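Local coordinates for protein AlyGC (Glaciecola chathamensis, PDB 5GKD) that depolymerises alginate as a lyase of polysaccharide lyase family 6, probably by beta-elimination with the help of a bound calcium ion, at residues E118-D123 / G567-A572; N593-T596 / Y602-E605. All blocks are in the same frame, centred on the assembly; numbering follows the deposited sequence.

Contact 1: E118-D123 / G567-A572; sequences EKFEQD and GNRSFA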
loop_
_atom_site.group_PDB
_atom_site.type_symbol
_atom_site.label_atom_id
_atom_site.label_comp_id
_atom_site.label_asym_id
_atom_site.label_seq_id
_atom_site.Cartn_x
_atom_site.Cartn_y
_atom_site.Cartn_z
ATOM N N GLU A 118 -11.546 -1.153 1.328
ATOM C CA GLU A 118 -10.412 -2.017 0.996
ATOM C C GLU A 118 -10.895 -3.434 0.744
ATOM O O GLU A 118 -11.563 -4.014 1.603
ATOM C CB GLU A 118 -9.360 -2.049 2.113
ATOM C CG GLU A 118 -8.654 -0.749 2.369
ATOM C CD GLU A 118 -7.540 -0.881 3.396
ATOM O OE1 GLU A 118 -6.619 -1.703 3.189
ATOM O OE2 GLU A 118 -7.608 -0.172 4.425
ATOM N N LYS A 119 -10.517 -4.007 -0.405
ATOM C CA LYS A 119 -10.996 -5.343 -0.760
ATOM C C LYS A 119 -10.648 -6.379 0.297
ATOM O O LYS A 119 -11.431 -7.302 0.528
ATOM C CB LYS A 119 -10.439 -5.788 -2.121
ATOM C CG LYS A 119 -11.112 -5.134 -3.333
ATOM C CD LYS A 119 -10.598 -5.726 -4.654
ATOM C CE LYS A 119 -11.169 -7.104 -4.869
ATOM N NZ LYS A 119 -10.409 -7.861 -5.853
ATOM N N PHE A 120 -9.494 -6.261 0.954
ATOM C CA PHE A 120 -9.078 -7.311 1.875
ATOM C C PHE A 120 -9.166 -6.886 3.324
ATOM O O PHE A 120 -8.519 -7.477 4.190
ATOM C CB PHE A 120 -7.701 -7.827 1.470
ATOM C CG PHE A 120 -7.779 -8.580 0.190
ATOM C CD1 PHE A 120 -7.718 -7.912 -1.012
ATOM C CD2 PHE A 120 -8.125 -9.915 0.194
ATOM C CE1 PHE A 120 -7.879 -8.591 -2.197
ATOM C CE2 PHE A 120 -8.295 -10.594 -0.983
ATOM C CZ PHE A 120 -8.178 -9.937 -2.179
ATOM N N GLU A 121 -9.987 -5.888 3.598
ATOM C CA GLU A 121 -10.525 -5.659 4.928
ATOM C C GLU A 121 -11.858 -6.397 4.965
ATOM O O GLU A 121 -12.833 -5.961 4.346
ATOM C CB GLU A 121 -10.667 -4.170 5.203
ATOM C CG GLU A 121 -10.770 -3.800 6.663
ATOM C CD GLU A 121 -9.529 -4.156 7.472
ATOM O OE1 GLU A 121 -9.689 -4.583 8.629
ATOM O OE2 GLU A 121 -8.404 -4.033 6.957
ATOM N N GLN A 122 -11.876 -7.534 5.661
ATOM C CA GLN A 122 -12.956 -8.511 5.603
ATOM C C GLN A 122 -14.162 -8.129 6.456
ATOM O O GLN A 122 -14.022 -7.676 7.592
ATOM C CB GLN A 122 -12.431 -9.871 6.069
ATOM C CG GLN A 122 -13.516 -10.898 6.294
ATOM C CD GLN A 122 -12.965 -12.251 6.648
ATOM O OE1 GLN A 122 -13.670 -13.252 6.586
ATOM N NE2 GLN A 122 -11.693 -12.295 7.011
ATOM N N ASP A 123 -15.355 -8.342 5.905
ATOM C CA ASP A 123 -16.583 -8.318 6.687
ATOM C C ASP A 123 -17.579 -9.277 6.040
ATOM O O ASP A 123 -17.290 -9.920 5.035
ATOM C CB ASP A 123 -17.159 -6.895 6.820
ATOM C CG ASP A 123 -17.563 -6.271 5.471
ATOM O OD1 ASP A 123 -17.570 -6.953 4.414
ATOM O OD2 ASP A 123 -17.883 -5.067 5.465
ATOM N N GLY A 567 -1.134 -1.589 -8.165
ATOM C CA GLY A 567 -1.117 -1.299 -6.746
ATOM C C GLY A 567 -1.293 -2.548 -5.906
ATOM O O GLY A 567 -1.884 -3.542 -6.335
ATOM N N ASN A 568 -0.746 -2.503 -4.696
ATOM C CA ASN A 568 -0.963 -3.590 -3.747
ATOM C C ASN A 568 -2.456 -3.844 -3.550
ATOM O O ASN A 568 -3.245 -2.912 -3.401
ATOM C CB ASN A 568 -0.285 -3.266 -2.413
ATOM C CG ASN A 568 1.222 -3.508 -2.450
ATOM O OD1 ASN A 568 1.686 -4.604 -2.144
ATOM N ND2 ASN A 568 1.982 -2.493 -2.823
ATOM N N ARG A 569 -2.841 -5.116 -3.589
ATOM C CA ARG A 569 -4.220 -5.551 -3.403
ATOM C C ARG A 569 -5.147 -5.053 -4.511
ATOM O O ARG A 569 -6.351 -4.990 -4.312
ATOM C CB ARG A 569 -4.763 -5.128 -2.028
ATOM C CG ARG A 569 -3.953 -5.651 -0.833
ATOM C CD ARG A 569 -3.859 -7.175 -0.872
ATOM N NE ARG A 569 -3.678 -7.773 0.439
ATOM C CZ ARG A 569 -2.749 -8.671 0.747
ATOM N NH1 ARG A 569 -1.897 -9.100 -0.174
ATOM N NH2 ARG A 569 -2.693 -9.157 1.984
ATOM N N SER A 570 -4.615 -4.677 -5.671
ATOM C CA SER A 570 -5.443 -4.314 -6.811
ATOM C C SER A 570 -5.760 -5.564 -7.624
ATOM O O SER A 570 -5.064 -6.574 -7.535
ATOM C CB SER A 570 -4.750 -3.264 -7.692
ATOM O OG SER A 570 -3.609 -3.798 -8.359
ATOM N N PHE A 571 -6.826 -5.494 -8.421
ATOM C CA PHE A 571 -7.244 -6.679 -9.172
ATOM C C PHE A 571 -7.840 -6.281 -10.516
ATOM O O PHE A 571 -8.861 -5.589 -10.571
ATOM C CB PHE A 571 -8.238 -7.530 -8.376
ATOM C CG PHE A 571 -8.513 -8.879 -9.017
ATOM C CD1 PHE A 571 -7.696 -9.969 -8.746
ATOM C CD2 PHE A 571 -9.565 -9.043 -9.919
ATOM C CE1 PHE A 571 -7.930 -11.195 -9.353
ATOM C CE2 PHE A 571 -9.802 -10.266 -10.512
ATOM C CZ PHE A 571 -8.988 -11.342 -10.232
ATOM N N ALA A 572 -7.198 -6.723 -11.597
ATOM C CA ALA A 572 -7.719 -6.548 -12.945
ATOM C C ALA A 572 -8.567 -7.753 -13.347
ATOM O O ALA A 572 -8.057 -8.872 -13.444
ATOM C CB ALA A 572 -6.578 -6.353 -13.943
#

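Contact 2: N593-T596 / Y602-E605; sequences NKET and YNVE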
loop_
_atom_site.group_PDB
_atom_site.type_symbol
_atom_site.label_atom_id
_atom_site.label_comp_id
_atom_site.label_asym_id
_atom_site.label_seq_id
_atom_site.Cartn_x
_atom_site.Cartn_y
_atom_site.Cartn_z
ATOM N N ASN A 593 2.794 -8.737 -9.492
ATOM C CA ASN A 593 3.410 -9.631 -8.523
ATOM C C ASN A 593 3.527 -8.978 -7.152
ATOM O O ASN A 593 4.521 -9.175 -6.446
ATOM C CB ASN A 593 4.793 -10.057 -9.003
ATOM C CG ASN A 593 5.737 -8.889 -9.124
ATOM O OD1 ASN A 593 5.299 -7.748 -9.253
ATOM N ND2 ASN A 593 7.034 -9.154 -9.038
ATOM N N LYS A 594 2.521 -8.196 -6.746
ATOM C CA LYS A 594 2.607 -7.472 -5.478
ATOM C C LYS A 594 2.242 -8.309 -4.254
ATOM O O LYS A 594 2.626 -7.945 -3.139
ATOM C CB LYS A 594 1.719 -6.228 -5.516
ATOM C CG LYS A 594 2.069 -5.279 -6.641
ATOM C CD LYS A 594 3.583 -5.033 -6.665
ATOM C CE LYS A 594 4.028 -4.150 -7.818
ATOM N NZ LYS A 594 3.765 -2.702 -7.614
ATOM N N GLU A 595 1.508 -9.404 -4.408
ATOM C CA GLU A 595 0.944 -10.086 -3.245
ATOM C C GLU A 595 1.841 -11.247 -2.830
ATOM O O GLU A 595 1.529 -12.425 -2.999
ATOM C CB GLU A 595 -0.478 -10.549 -3.544
ATOM C CG GLU A 595 -1.257 -9.585 -4.412
ATOM C CD GLU A 595 -1.351 -8.195 -3.817
ATOM O OE1 GLU A 595 -1.381 -8.087 -2.581
ATOM O OE2 GLU A 595 -1.408 -7.215 -4.580
ATOM N N THR A 596 2.967 -10.887 -2.238
ATOM C CA THR A 596 3.986 -11.855 -1.869
ATOM C C THR A 596 3.812 -12.382 -0.451
ATOM O O THR A 596 4.702 -13.061 0.056
ATOM C CB THR A 596 5.374 -11.239 -2.028
ATOM O OG1 THR A 596 5.397 -9.979 -1.355
ATOM C CG2 THR A 596 5.685 -11.001 -3.494
ATOM N N TYR A 602 -4.126 -12.520 -5.668
ATOM C CA TYR A 602 -3.400 -12.214 -6.897
ATOM C C TYR A 602 -3.997 -10.963 -7.541
ATOM O O TYR A 602 -4.982 -10.404 -7.055
ATOM C CB TYR A 602 -3.360 -13.431 -7.846
ATOM C CG TYR A 602 -4.677 -14.051 -8.268
ATOM C CD1 TYR A 602 -5.379 -14.918 -7.424
ATOM C CD2 TYR A 602 -5.189 -13.835 -9.545
ATOM C CE1 TYR A 602 -6.560 -15.534 -7.844
ATOM C CE2 TYR A 602 -6.372 -14.436 -9.967
ATOM C CZ TYR A 602 -7.045 -15.279 -9.117
ATOM O OH TYR A 602 -8.204 -15.857 -9.544
ATOM N N ASN A 603 -3.372 -10.519 -8.647
ATOM C CA ASN A 603 -3.582 -9.190 -9.215
ATOM C C ASN A 603 -4.335 -9.165 -10.541
ATOM O O ASN A 603 -4.721 -8.073 -10.984
ATOM C CB ASN A 603 -2.234 -8.479 -9.435
ATOM C CG ASN A 603 -1.488 -8.208 -8.142
ATOM O OD1 ASN A 603 -0.324 -8.595 -7.987
ATOM N ND2 ASN A 603 -2.146 -7.515 -7.208
ATOM N N VAL A 604 -4.544 -10.312 -11.192
ATOM C CA VAL A 604 -5.124 -10.338 -12.532
ATOM C C VAL A 604 -5.774 -11.690 -12.821
ATOM O O VAL A 604 -5.178 -12.745 -12.586
ATOM C CB VAL A 604 -4.061 -10.004 -13.605
ATOM C CG1 VAL A 604 -2.886 -10.991 -13.549
ATOM C CG2 VAL A 604 -4.685 -9.984 -15.002
ATOM N N GLU A 605 -7.000 -11.667 -13.348
ATOM C CA GLU A 605 -7.661 -12.912 -13.713
ATOM C C GLU A 605 -7.210 -13.406 -15.088
ATOM O O GLU A 605 -6.846 -14.573 -15.234
ATOM C CB GLU A 605 -9.185 -12.741 -13.665
ATOM C CG GLU A 605 -9.959 -14.055 -13.806
ATOM C CD GLU A 605 -9.758 -15.027 -12.646
ATOM O OE1 GLU A 605 -9.237 -14.632 -11.583
ATOM O OE2 GLU A 605 -10.139 -16.206 -12.798
HETATM O O HOH W 1 0.937 -10.911 -6.993
#

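Contact 1: E118-D123 / G567-A572
Two beta turns face each other here, a type I turn at Glu118-Glu121 and a type II turn at Gly567-Ser570, with Lys119 CA and Arg569 CA 7.3 Å apart. Both turns lie in loops of parallel beta-helices, the first in the N-terminal beta-helix of the pectate-lyase-like fold and the second in the C-terminal one, and no hydrogen bond joins them directly. Phe120 and Arg569 meet at about a right angle: Arg569 CD comes to 3.9 Å from Phe120 CD1, and the ring and guanidinium planes stand 63° apart. Arg569 CZ lies 5.6 Å from the ring centroid of Phe120, at most a weak cation-pi attraction; the guanidinium forms salt bridges through NH1 to Glu595 and NH2 to Asp597. Lys119 extends toward Phe571, its chain turned at chi3 (74°), and hydrogen-bonds to Leu177 O of the first beta-helix and Asn542 OD1 of the second, so the ammonium itself links the two beta-helices. Glu121 forms a salt bridge with Arg536 of the second subunit. Within the type II turn, Gly567 O accepts from both Ser570 N and Ser570 OG, while across the interface Lys119 NZ rests 3.3 Å from Phe571 CB.

Contact 2: N593-T596 / Y602-E605
A single side-chain amide, that of Asn603, is used at both ends to hold the loop segment 593-596: its oxygen takes a backbone N-H and its nitrogen donates a hydrogen bond to a carboxylate. Asn603 OD1 accepts from Lys594 N at 3.1 Å, the donor a little off the carbonyl plane. Asn603 ND2 donates to Glu595 OE2 at 2.7 Å, with an N-H...O angle of 159°. Glu595 OE2 lies near the amide plane and is approached on its own anti side; the carboxylate and amide planes stand 67° apart. Glu595 reaches this position by a bend at chi2 (-57°), which brings its CG alongside the amide, 3.6 Å from Asn603 ND2. Its other oxygen, OE1, is taken by Arg569, and this second grip probably helps to fix the rotation of the carboxylate and to stabilise its negative charge.

Glu595 is also the centre of an inverse gamma turn. A water lies 2.8 Å from Asn603 OD1 and accepts from Glu595 N, between the amide oxygen and the backbone of the turn. Asn603 ND2 has a further acceptor in Ser570 O, so the amide ties 593-596 to Ser570 as well. Farther along, Tyr602 OH donates to the syn lone pair of Glu605 OE1 at 2.6 Å, and Gly635 N also bonds to the hydroxyl. Tyr602 packs edge-to-face with Phe571, while Lys594 NZ forms a salt bridge with Asp565. The contact lies within the loop between strands 590-592 and 606-610 of the C-terminal parallel beta-helix, with Asn593 touching strand 622-625 and the backbones of Asn603 and Glu605 hydrogen-bonded to Ala572 at the start of strand 572-578.

From the N terminus, the chain first supplies 118-123 in the loop between strands 105-112 and 124-128, then runs through the rest of the N-terminal beta-helix and into the C-terminal one before 567-572 closes contact 1, 444 residues later. Contact 2 opens afterwards and closes a short loop between strands 590-592 and 606-610; the two are in series, neither nested nor crossed. Their centres lie 10 Å apart and they touch directly, Arg569 NH1 and Glu595 OE1 being 2.7 Å apart. Contact 1 thus joins the two beta-helices, and contact 2 closes one loop within the second; the touch between the contacts is what joins that loop to the preceding one.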